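Local coordinates for cytochrome C554 (Nitrosomonas europaea, PDB 1FT5), which carries electrons in the periplasm during ammonia oxidation, accepting them directly from hydroxylamine oxidoreductase through its covalently bound c-type hemes, at residues A[2-7]-A[94-99]; A[34-39]-A[51-56]; A[90-95]-A[128-133]. One frame throughout, in Å; residues are numbered along the deposited sequence.

Interaction 1: residues A[2-7]-A[94-99]; sequences DAPFEG and PGRNFR. With HEM (protoporphyrin IX containing Fe), chain E.
With CG set between its backbone N and carbonyl carbon (chi1 70°), Arg99 sends an extended chain to Glu6, whose CG lies anti to its own carbonyl carbon (chi1 -79°) and carries the carboxylate across. The carboxylate meets the guanidinium at its edge, the planes only 12° apart. NH2 of Arg99 donates almost straight to Glu6 OE1 (2.8 Å), which uses its syn lone pair and lies in the guanidinium plane, while NE reaches OE2 in a bond whose very short modelled length is doubtful. Arg96 comes from another direction, its guanidinium almost perpendicular to the carboxylate, and adds a weak bond from NH1 to Glu6 OE1 (3.0 Å). Nearby, Arg96 N donates to Pro4 O at 3.1 Å. Proline suits position 94 because its ring puts CB over the centre of the Phe5 face, 3.7 Å from the ring centroid, a CH-pi contact. A CB on residue 95 would run into heme CBB, the end carbon of a former vinyl group, so glycine suits the place. Glu89 joins both segments, accepting from the backbone N of Glu6 and of Gly95. Two arginines on one carboxylate would be expected to keep Glu6 ionised, and the straight Arg99 NH2 bond, with NE beside OE2, probably holds the carboxylate's rotation, tying the N-terminal loop to the start of helix 99-112, which supplies His102, an axial ligand of heme 1.

Interaction 2: residues A[34-39]-A[51-56]; sequences LKPNVK and AKDYTQ. With HEM (protoporphyrin IX containing Fe), chain F; PO4 (phosphate ion), chain D.
Asp53 OD1 is gripped twice by Thr55: the hydroxyl OG1 donates to its syn lone pair at 2.7 Å, and the backbone N, 2.9 Å away, comes from above the carboxylate plane. The N-H bond makes an Asx turn, a job for which a short acidic side chain is well suited. Thr55 can serve with both groups because OG1 sits between its backbone N and carbonyl carbon (chi1 64°), a torsion that also brings CG2 to 3.7 Å from Lys35 CG. Beside this turn Asp53 CB lies alongside Pro36 CG (3.9 Å), the two side chains pointing the same way. The backbones run roughly antiparallel, 156° apart, and are joined by Tyr54 N donating to Leu34 O at 2.8 Å. Residues Lys35 to Val38 form a type II beta turn, with proline at its second position and Asn37, which tolerates a positive phi, at its third; the turn leads into helix 40-45, for which Lys39 is the N-cap residue. Both segments touch the heme. Tyr54 presents one ring face to the heme methyl CMB, Tyr54 CG lying 3.4 Å from it, while the aliphatic CG of Lys52 covers the opposite face; the Tyr54 hydroxyl bonds to the backbone N of Asp49. Leu34 CD2 rests 3.5 Å from heme C1B, and a branched apolar side chain suits this contact with the porphyrin. The long chain of Lys39 lets NZ donate to propionate O1A at 2.8 Å, and the same nitrogen also bonds a propionate of a second heme. Lys35 NZ forms a salt bridge with Glu32 and donates to a phosphate ion, probably a crystallisation component.

Interaction 3: residues A[90-95]-A[128-133]; sequences SCHGPG and FHFEER. With HEM (protoporphyrin IX containing Fe), chain G.
The end of helix 88-92 comes up to the start of helix 131-138 without a backbone hydrogen bond between the two segments, the closest CA atoms being those of Cys91 and Phe130, 6.1 Å apart. Phe130, at the N-cap position, brings its ring between the two segments. The ring edge is turned to the carbonyl of Cys91, whose O lies 3.1 Å from Phe130 CD2, and to His92, with centroids 5.4 Å apart and planes at 86°. This is an offset edge-to-face pair in which Phe130 gives the edge and His92 the face. One face of Phe130 lies over the heme methyl CMD, so the phenylalanine is flanked by porphyrin as well as by the ligand imidazole. Cys91 and His92 end the Cys-X-X-Cys-His motif of heme 3: Cys91 SG forms the thioether bond to CAC of a former vinyl group, and His92 NE2 binds the iron at 2.0 Å, with His179 as the other axial ligand. Having CG anti to its carbonyl carbon (chi1 -66°), the His92 side chain extends from the helix to that iron. Gly93, with positive phi, leads the chain out of the helix at backbone angles that would jam any side chain against the preceding carbonyl O; its bare CA lies 3.8 Å from Arg133 CZ, over one face of the guanidinium. A long, planar-ended arginine suits this place: its CD passes 3.3 Å from Ser90 O, a water at the guanidinium edge donates to Ser90 O at 2.7 Å and accepts from Arg133 NH1 at 3.2 Å, and NE forms a salt bridge with Asp127.

From the N terminus, residues 2-7 meet 94-99, so interaction 1 closes a loop of 86 intervening residues, bringing the N-terminal loop before helix 9-14 against the loop leading into helix 99-112. Interaction 2 is nested inside it, a local closure of 11 residues round helix 40-45, and its centre lies about 29 Å from that of interaction 1. Interaction 3 opens on 90-95, the end of helix 88-92, and runs on to helix 131-138; its loop starts where that of interaction 1 ends, sharing Pro94 and Gly95, so the two follow one another. These two contacts touch, whereas interaction 2 touches neither of the others.

Interaction 1: residues A[2-7]-A[94-99]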
# COMPACT_ATOMS: atom_id res chain seq x y z
N ASP A 2 -12.89 7.05 -10.85
CA ASP A 2 -12.11 6.55 -9.74
C ASP A 2 -11.82 7.77 -8.87
O ASP A 2 -12.09 8.93 -9.27
CB ASP A 2 -10.78 5.96 -10.23
CG ASP A 2 -10.45 4.64 -9.55
OD1 ASP A 2 -9.94 4.68 -8.40
OD2 ASP A 2 -10.71 3.57 -10.17
N ALA A 3 -11.26 7.51 -7.69
CA ALA A 3 -10.93 8.56 -6.75
C ALA A 3 -9.48 9.03 -6.78
O ALA A 3 -8.56 8.24 -7.08
CB ALA A 3 -11.25 8.08 -5.31
N PRO A 4 -9.26 10.30 -6.46
CA PRO A 4 -7.91 10.82 -6.41
C PRO A 4 -7.15 10.35 -5.17
O PRO A 4 -7.73 10.11 -4.11
CB PRO A 4 -8.07 12.32 -6.36
CG PRO A 4 -9.55 12.58 -6.61
CD PRO A 4 -10.27 11.36 -6.22
N PHE A 5 -5.86 10.23 -5.28
CA PHE A 5 -5.01 9.97 -4.13
C PHE A 5 -4.83 11.28 -3.36
O PHE A 5 -4.92 12.39 -3.97
CB PHE A 5 -3.62 9.59 -4.59
CG PHE A 5 -3.51 8.17 -5.05
CD1 PHE A 5 -3.03 7.19 -4.16
CD2 PHE A 5 -3.92 7.80 -6.32
CE1 PHE A 5 -2.98 5.81 -4.58
CE2 PHE A 5 -3.87 6.47 -6.73
CZ PHE A 5 -3.41 5.48 -5.87
N GLU A 6 -4.51 11.20 -2.07
CA GLU A 6 -4.20 12.40 -1.31
C GLU A 6 -2.95 12.27 -0.43
O GLU A 6 -2.42 13.29 0.03
CB GLU A 6 -5.33 12.83 -0.39
CG GLU A 6 -6.45 13.54 -0.99
CD GLU A 6 -7.43 13.92 0.11
OE1 GLU A 6 -7.70 15.13 0.26
OE2 GLU A 6 -7.89 12.98 0.85
N GLY A 7 -2.48 11.06 -0.18
CA GLY A 7 -1.33 10.96 0.71
C GLY A 7 -1.67 10.27 2.01
O GLY A 7 -2.84 10.11 2.32
N PRO A 94 -6.94 4.86 -3.43
CA PRO A 94 -6.87 6.33 -3.29
C PRO A 94 -8.02 6.72 -2.36
O PRO A 94 -9.14 6.27 -2.55
CB PRO A 94 -7.06 6.84 -4.76
CG PRO A 94 -7.76 5.72 -5.47
CD PRO A 94 -7.18 4.41 -4.81
N GLY A 95 -7.68 7.58 -1.43
CA GLY A 95 -8.59 7.91 -0.33
C GLY A 95 -9.27 9.24 -0.28
O GLY A 95 -10.02 9.48 0.69
N ARG A 96 -9.14 10.06 -1.32
CA ARG A 96 -9.79 11.35 -1.17
C ARG A 96 -11.29 11.29 -0.90
O ARG A 96 -11.78 12.19 -0.16
CB ARG A 96 -9.53 12.23 -2.40
CG ARG A 96 -10.21 13.62 -2.25
CD ARG A 96 -9.64 14.67 -3.14
NE ARG A 96 -10.50 15.86 -3.09
CZ ARG A 96 -10.20 16.95 -2.39
NH1 ARG A 96 -9.06 16.99 -1.69
NH2 ARG A 96 -11.03 17.99 -2.37
N ASN A 97 -12.00 10.35 -1.52
CA ASN A 97 -13.45 10.24 -1.38
C ASN A 97 -13.88 9.37 -0.21
O ASN A 97 -14.89 9.65 0.42
CB ASN A 97 -14.09 9.72 -2.66
CG ASN A 97 -13.94 10.72 -3.83
OD1 ASN A 97 -13.65 11.89 -3.60
ND2 ASN A 97 -14.12 10.24 -5.04
N PHE A 98 -13.12 8.33 0.11
CA PHE A 98 -13.60 7.50 1.20
C PHE A 98 -13.18 7.93 2.57
O PHE A 98 -13.87 7.56 3.55
CB PHE A 98 -13.30 5.97 0.93
CG PHE A 98 -11.83 5.51 1.10
CD1 PHE A 98 -11.19 5.54 2.34
CD2 PHE A 98 -11.10 4.95 -0.00
CE1 PHE A 98 -9.91 5.06 2.56
CE2 PHE A 98 -9.79 4.45 0.22
CZ PHE A 98 -9.20 4.50 1.47
N ARG A 99 -12.12 8.71 2.70
CA ARG A 99 -11.60 9.08 4.00
C ARG A 99 -12.62 9.87 4.82
O ARG A 99 -12.67 9.70 6.04
CB ARG A 99 -10.31 9.86 3.88
CG ARG A 99 -10.46 11.24 3.32
CD ARG A 99 -9.33 12.09 3.85
NE ARG A 99 -9.10 13.25 3.00
CZ ARG A 99 -9.68 14.42 3.20
NH1 ARG A 99 -10.53 14.56 4.22
NH2 ARG A 99 -9.47 15.43 2.36
CHA HEM E . -11.55 1.84 9.31
CHB HEM E . -8.00 2.67 6.13
CHC HEM E . -8.50 7.46 6.90
CHD HEM E . -11.32 6.45 10.79
C1A HEM E . -10.58 1.66 8.33
C2A HEM E . -10.24 0.37 7.74
C3A HEM E . -9.18 0.62 6.89
C4A HEM E . -8.94 2.02 6.93
CMA HEM E . -8.41 -0.38 6.00
CAA HEM E . -10.92 -0.94 8.01
CBA HEM E . -12.18 -1.10 7.14
CGA HEM E . -12.80 -2.47 7.21
O1A HEM E . -13.46 -2.76 8.29
O2A HEM E . -12.71 -3.29 6.25
C1B HEM E . -7.85 4.05 6.09
C2B HEM E . -7.02 4.71 5.15
C3B HEM E . -7.23 6.07 5.27
C4B HEM E . -8.17 6.23 6.35
CMB HEM E . -6.07 4.02 4.13
CAB HEM E . -6.58 7.23 4.45
CBB HEM E . -7.14 7.38 3.02
C1C HEM E . -9.26 7.57 8.06
C2C HEM E . -9.46 8.85 8.75
C3C HEM E . -10.16 8.53 9.88
C4C HEM E . -10.47 7.14 9.86
CMC HEM E . -8.92 10.24 8.32
CAC HEM E . -10.49 9.47 11.05
CBC HEM E . -11.34 10.70 10.86
C1D HEM E . -11.67 5.11 10.65
C2D HEM E . -12.60 4.44 11.49
C3D HEM E . -12.69 3.18 11.05
C4D HEM E . -11.81 3.05 9.93
CMD HEM E . -13.35 5.12 12.69
CAD HEM E . -13.45 2.09 11.76
CBD HEM E . -12.67 1.43 12.87
CGD HEM E . -13.32 0.27 13.63
O1D HEM E . -12.88 0.12 14.79
O2D HEM E . -14.15 -0.45 13.06
NA HEM E . -9.77 2.67 7.83
NB HEM E . -8.56 4.97 6.86
NC HEM E . -9.88 6.52 8.74
ND HEM E . -11.22 4.23 9.68
FE HEM E . -9.89 4.60 8.28

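Interaction 2: residues A[34-39]-A[51-56]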
# COMPACT_ATOMS: atom_id res chain seq x y z
N LEU A 34 16.02 3.71 -3.85
CA LEU A 34 16.35 4.36 -5.14
C LEU A 34 17.52 5.31 -5.01
O LEU A 34 17.96 5.89 -6.01
CB LEU A 34 15.12 5.10 -5.71
CG LEU A 34 13.86 4.22 -5.93
CD1 LEU A 34 12.83 4.96 -6.74
CD2 LEU A 34 14.24 2.92 -6.68
N LYS A 35 18.02 5.51 -3.77
CA LYS A 35 19.13 6.45 -3.55
C LYS A 35 20.44 5.82 -3.85
O LYS A 35 20.63 4.64 -3.75
CB LYS A 35 19.11 6.92 -2.07
CG LYS A 35 17.94 7.82 -1.78
CD LYS A 35 17.92 8.20 -0.29
CE LYS A 35 16.69 8.96 0.05
NZ LYS A 35 16.87 9.47 1.47
N PRO A 36 21.42 6.66 -4.24
CA PRO A 36 22.74 6.14 -4.56
C PRO A 36 23.39 5.41 -3.40
O PRO A 36 23.30 5.87 -2.25
CB PRO A 36 23.56 7.40 -4.93
CG PRO A 36 22.66 8.57 -4.83
CD PRO A 36 21.29 8.13 -4.36
N ASN A 37 24.05 4.31 -3.69
CA ASN A 37 24.77 3.56 -2.68
C ASN A 37 23.95 2.85 -1.61
O ASN A 37 24.50 2.38 -0.63
CB ASN A 37 25.81 4.51 -2.07
CG ASN A 37 26.76 5.05 -3.13
OD1 ASN A 37 27.50 4.29 -3.75
ND2 ASN A 37 26.72 6.34 -3.36
N VAL A 38 22.63 2.76 -1.81
CA VAL A 38 21.78 2.00 -0.91
C VAL A 38 21.45 0.65 -1.63
O VAL A 38 21.17 0.63 -2.84
CB VAL A 38 20.47 2.78 -0.62
CG1 VAL A 38 19.51 1.88 0.21
CG2 VAL A 38 20.82 4.07 0.11
N LYS A 39 21.52 -0.46 -0.90
CA LYS A 39 21.24 -1.79 -1.44
C LYS A 39 22.13 -2.04 -2.64
O LYS A 39 21.70 -2.52 -3.70
CB LYS A 39 19.76 -1.94 -1.78
CG LYS A 39 18.91 -1.97 -0.46
CD LYS A 39 17.54 -2.55 -0.66
CE LYS A 39 16.77 -2.69 0.64
NZ LYS A 39 15.46 -3.39 0.39
N ALA A 51 25.67 3.15 -7.71
CA ALA A 51 25.95 4.51 -7.36
C ALA A 51 25.05 5.53 -7.98
O ALA A 51 25.15 6.72 -7.67
CB ALA A 51 27.48 4.84 -7.69
N LYS A 52 24.12 5.08 -8.83
CA LYS A 52 23.23 6.01 -9.52
C LYS A 52 22.08 6.52 -8.63
O LYS A 52 21.54 5.76 -7.82
CB LYS A 52 22.64 5.31 -10.78
CG LYS A 52 21.56 6.12 -11.51
CD LYS A 52 21.34 5.56 -12.93
CE LYS A 52 20.10 6.15 -13.61
NZ LYS A 52 19.98 5.50 -14.97
N ASP A 53 21.68 7.76 -8.87
CA ASP A 53 20.53 8.29 -8.15
C ASP A 53 19.29 7.98 -9.01
O ASP A 53 19.08 8.59 -10.05
CB ASP A 53 20.67 9.80 -8.00
CG ASP A 53 19.48 10.45 -7.31
OD1 ASP A 53 18.54 9.74 -6.89
OD2 ASP A 53 19.50 11.69 -7.22
N TYR A 54 18.46 7.01 -8.55
CA TYR A 54 17.23 6.62 -9.29
C TYR A 54 15.99 7.29 -8.68
O TYR A 54 14.88 6.96 -9.11
CB TYR A 54 17.01 5.08 -9.19
CG TYR A 54 18.03 4.28 -10.02
CD1 TYR A 54 19.11 3.67 -9.40
CD2 TYR A 54 17.85 4.09 -11.40
CE1 TYR A 54 20.03 2.84 -10.11
CE2 TYR A 54 18.74 3.27 -12.09
CZ TYR A 54 19.78 2.66 -11.45
OH TYR A 54 20.61 1.83 -12.16
N THR A 55 16.17 8.27 -7.78
CA THR A 55 14.99 8.84 -7.12
C THR A 55 14.10 9.71 -7.99
O THR A 55 12.99 10.03 -7.59
CB THR A 55 15.36 9.68 -5.85
OG1 THR A 55 16.14 10.79 -6.30
CG2 THR A 55 16.15 8.93 -4.84
N GLN A 56 14.59 10.12 -9.17
CA GLN A 56 13.79 10.92 -10.08
C GLN A 56 13.68 10.20 -11.43
O GLN A 56 13.39 10.83 -12.45
CB GLN A 56 14.43 12.32 -10.29
CG GLN A 56 14.64 13.05 -8.92
CD GLN A 56 15.12 14.47 -9.11
OE1 GLN A 56 16.27 14.73 -9.50
NE2 GLN A 56 14.24 15.39 -8.85
CHA HEM F . 12.55 -3.75 -4.78
CHB HEM F . 15.38 -0.55 -7.06
CHC HEM F . 12.00 -0.10 -10.57
CHD HEM F . 9.03 -3.03 -7.99
C1A HEM F . 13.64 -2.89 -5.07
C2A HEM F . 14.87 -2.88 -4.37
C3A HEM F . 15.68 -1.94 -5.00
C4A HEM F . 14.87 -1.44 -6.09
CMA HEM F . 17.14 -1.55 -4.70
CAA HEM F . 15.20 -3.75 -3.20
CBA HEM F . 15.66 -5.14 -3.62
CGA HEM F . 16.18 -5.96 -2.44
O1A HEM F . 16.28 -5.43 -1.31
O2A HEM F . 16.44 -7.16 -2.64
C1B HEM F . 14.69 -0.16 -8.22
C2B HEM F . 15.27 0.63 -9.29
C3B HEM F . 14.35 0.70 -10.28
C4B HEM F . 13.18 -0.00 -9.83
CMB HEM F . 16.61 1.32 -9.27
CAB HEM F . 14.45 1.40 -11.64
CBB HEM F . 15.67 0.92 -12.46
C1C HEM F . 10.85 -0.82 -10.12
C2C HEM F . 9.61 -0.89 -10.86
C3C HEM F . 8.75 -1.69 -10.12
C4C HEM F . 9.51 -2.10 -8.96
CMC HEM F . 9.29 -0.19 -12.18
CAC HEM F . 7.31 -2.04 -10.35
CBC HEM F . 6.82 -2.35 -11.76
C1D HEM F . 9.75 -3.50 -6.90
C2D HEM F . 9.29 -4.52 -6.03
C3D HEM F . 10.30 -4.75 -5.13
C4D HEM F . 11.36 -3.84 -5.46
CMD HEM F . 7.92 -5.21 -6.14
CAD HEM F . 10.28 -5.79 -4.02
CBD HEM F . 10.93 -7.14 -4.39
CGD HEM F . 10.84 -8.13 -3.24
O1D HEM F . 11.57 -7.96 -2.27
O2D HEM F . 10.07 -9.04 -3.34
NA HEM F . 13.60 -1.95 -6.12
NB HEM F . 13.40 -0.56 -8.54
NC HEM F . 10.76 -1.51 -8.92
ND HEM F . 10.99 -3.06 -6.56
FE HEM F . 12.06 -1.54 -7.38
P PO4 D . 13.33 10.97 0.66
O1 PO4 D . 13.04 11.63 -0.72
O2 PO4 D . 12.13 11.23 1.60
O3 PO4 D . 13.53 9.45 0.48
O4 PO4 D . 14.62 11.60 1.31
O HOH W 1 27.25 8.02 -5.48

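Interaction 3: residues A[90-95]-A[128-133]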
# COMPACT_ATOMS: atom_id res chain seq x y z
N SER A 90 -1.60 2.99 -1.50
CA SER A 90 -1.12 2.01 -2.49
C SER A 90 -1.76 0.65 -2.29
O SER A 90 -1.89 -0.11 -3.26
CB SER A 90 0.42 1.86 -2.47
OG SER A 90 1.02 2.97 -3.10
N CYS A 91 -2.19 0.32 -1.06
CA CYS A 91 -2.90 -0.94 -0.85
C CYS A 91 -4.41 -0.76 -0.67
O CYS A 91 -5.22 -1.49 -1.23
CB CYS A 91 -2.34 -1.69 0.39
SG CYS A 91 -0.62 -2.21 0.06
N HIS A 92 -4.77 0.24 0.12
CA HIS A 92 -6.18 0.43 0.42
C HIS A 92 -6.96 1.25 -0.59
O HIS A 92 -8.17 1.38 -0.46
CB HIS A 92 -6.28 1.12 1.80
CG HIS A 92 -5.80 0.22 2.89
ND1 HIS A 92 -6.52 -0.86 3.32
CD2 HIS A 92 -4.65 0.24 3.62
CE1 HIS A 92 -5.80 -1.46 4.27
NE2 HIS A 92 -4.67 -0.85 4.51
N GLY A 93 -6.26 1.77 -1.59
CA GLY A 93 -6.95 2.55 -2.64
C GLY A 93 -6.82 4.03 -2.37
O GLY A 93 -6.58 4.47 -1.26
N PRO A 94 -6.94 4.86 -3.43
CA PRO A 94 -6.87 6.33 -3.29
C PRO A 94 -8.02 6.72 -2.36
O PRO A 94 -9.14 6.27 -2.55
CB PRO A 94 -7.06 6.84 -4.76
CG PRO A 94 -7.76 5.72 -5.47
CD PRO A 94 -7.18 4.41 -4.81
N GLY A 95 -7.68 7.58 -1.43
CA GLY A 95 -8.59 7.91 -0.33
C GLY A 95 -9.27 9.24 -0.28
O GLY A 95 -10.02 9.48 0.69
N PHE A 128 -10.86 -3.67 -0.95
CA PHE A 128 -10.95 -4.72 0.05
C PHE A 128 -10.47 -6.04 -0.49
O PHE A 128 -10.74 -7.07 0.13
CB PHE A 128 -12.41 -4.87 0.50
CG PHE A 128 -12.93 -3.61 1.13
CD1 PHE A 128 -12.70 -3.37 2.47
CD2 PHE A 128 -13.64 -2.66 0.37
CE1 PHE A 128 -13.14 -2.20 3.09
CE2 PHE A 128 -14.10 -1.46 0.98
CZ PHE A 128 -13.85 -1.22 2.35
N HIS A 129 -9.74 -6.04 -1.62
CA HIS A 129 -9.32 -7.28 -2.24
C HIS A 129 -7.79 -7.29 -2.38
O HIS A 129 -7.16 -8.35 -2.18
CB HIS A 129 -9.97 -7.38 -3.61
CG HIS A 129 -9.82 -8.71 -4.26
ND1 HIS A 129 -8.75 -9.03 -5.08
CD2 HIS A 129 -10.58 -9.83 -4.18
CE1 HIS A 129 -8.86 -10.29 -5.46
NE2 HIS A 129 -9.96 -10.80 -4.93
N PHE A 130 -7.24 -6.14 -2.75
CA PHE A 130 -5.78 -5.92 -2.82
C PHE A 130 -4.90 -6.61 -3.89
O PHE A 130 -3.89 -6.02 -4.28
CB PHE A 130 -5.10 -6.31 -1.46
CG PHE A 130 -5.75 -5.66 -0.24
CD1 PHE A 130 -6.65 -6.40 0.58
CD2 PHE A 130 -5.52 -4.34 0.04
CE1 PHE A 130 -7.31 -5.78 1.67
CE2 PHE A 130 -6.19 -3.71 1.15
CZ PHE A 130 -7.05 -4.41 1.94
N GLU A 131 -5.27 -7.80 -4.31
CA GLU A 131 -4.41 -8.58 -5.19
C GLU A 131 -3.95 -7.87 -6.43
O GLU A 131 -2.74 -7.91 -6.70
CB GLU A 131 -5.05 -9.91 -5.57
CG GLU A 131 -4.01 -10.80 -6.21
CD GLU A 131 -4.44 -12.25 -6.36
OE1 GLU A 131 -5.57 -12.63 -5.94
OE2 GLU A 131 -3.61 -13.01 -6.92
N GLU A 132 -4.87 -7.22 -7.15
CA GLU A 132 -4.45 -6.50 -8.37
C GLU A 132 -3.44 -5.42 -8.03
O GLU A 132 -2.44 -5.25 -8.74
CB GLU A 132 -5.68 -5.87 -9.06
CG GLU A 132 -5.53 -5.62 -10.55
CD GLU A 132 -5.23 -6.90 -11.40
OE1 GLU A 132 -5.58 -8.06 -10.99
OE2 GLU A 132 -4.62 -6.74 -12.48
N ARG A 133 -3.68 -4.64 -6.96
CA ARG A 133 -2.72 -3.62 -6.59
C ARG A 133 -1.34 -4.17 -6.26
O ARG A 133 -0.32 -3.62 -6.71
CB ARG A 133 -3.22 -2.72 -5.41
CG ARG A 133 -4.28 -1.75 -5.88
CD ARG A 133 -4.78 -0.83 -4.70
NE ARG A 133 -6.02 -0.23 -5.14
CZ ARG A 133 -6.05 0.84 -5.91
NH1 ARG A 133 -4.87 1.36 -6.27
NH2 ARG A 133 -7.21 1.30 -6.38
CHA HEM G . -5.70 -3.49 7.22
CHB HEM G . -4.58 1.19 7.99
CHC HEM G . -0.85 0.72 4.85
CHD HEM G . -2.42 -3.72 3.67
C1A HEM G . -5.67 -2.18 7.72
C2A HEM G . -6.57 -1.68 8.71
C3A HEM G . -6.28 -0.38 8.90
C4A HEM G . -5.18 -0.05 8.05
CMA HEM G . -6.97 0.62 9.85
CAA HEM G . -7.69 -2.50 9.43
CBA HEM G . -7.22 -2.96 10.87
CGA HEM G . -5.88 -3.74 10.85
O1A HEM G . -5.82 -4.74 10.17
O2A HEM G . -4.94 -3.30 11.51
C1B HEM G . -3.45 1.49 7.16
C2B HEM G . -2.77 2.75 7.17
C3B HEM G . -1.69 2.62 6.32
C4B HEM G . -1.76 1.25 5.82
CMB HEM G . -3.20 3.97 7.99
CAB HEM G . -0.60 3.58 5.93
CBB HEM G . 0.23 4.03 7.15
C1C HEM G . -1.00 -0.53 4.27
C2C HEM G . -0.17 -0.98 3.21
C3C HEM G . -0.63 -2.16 2.84
C4C HEM G . -1.72 -2.52 3.69
CMC HEM G . 1.02 -0.22 2.59
CAC HEM G . -0.11 -3.02 1.64
CBC HEM G . 1.37 -3.31 1.54
C1D HEM G . -3.44 -4.07 4.58
C2D HEM G . -4.13 -5.34 4.56
C3D HEM G . -5.03 -5.28 5.61
C4D HEM G . -4.87 -3.97 6.20
CMD HEM G . -3.95 -6.45 3.55
CAD HEM G . -6.11 -6.29 5.96
CBD HEM G . -7.45 -5.83 5.49
CGD HEM G . -8.66 -6.43 6.24
O1D HEM G . -9.77 -6.02 5.90
O2D HEM G . -8.44 -7.26 7.12
NA HEM G . -4.82 -1.18 7.32
NB HEM G . -2.84 0.55 6.32
NC HEM G . -1.94 -1.47 4.58
ND HEM G . -3.88 -3.20 5.59
FE HEM G . -3.35 -1.34 5.98
O HOH W 2 -1.71 0.76 -5.86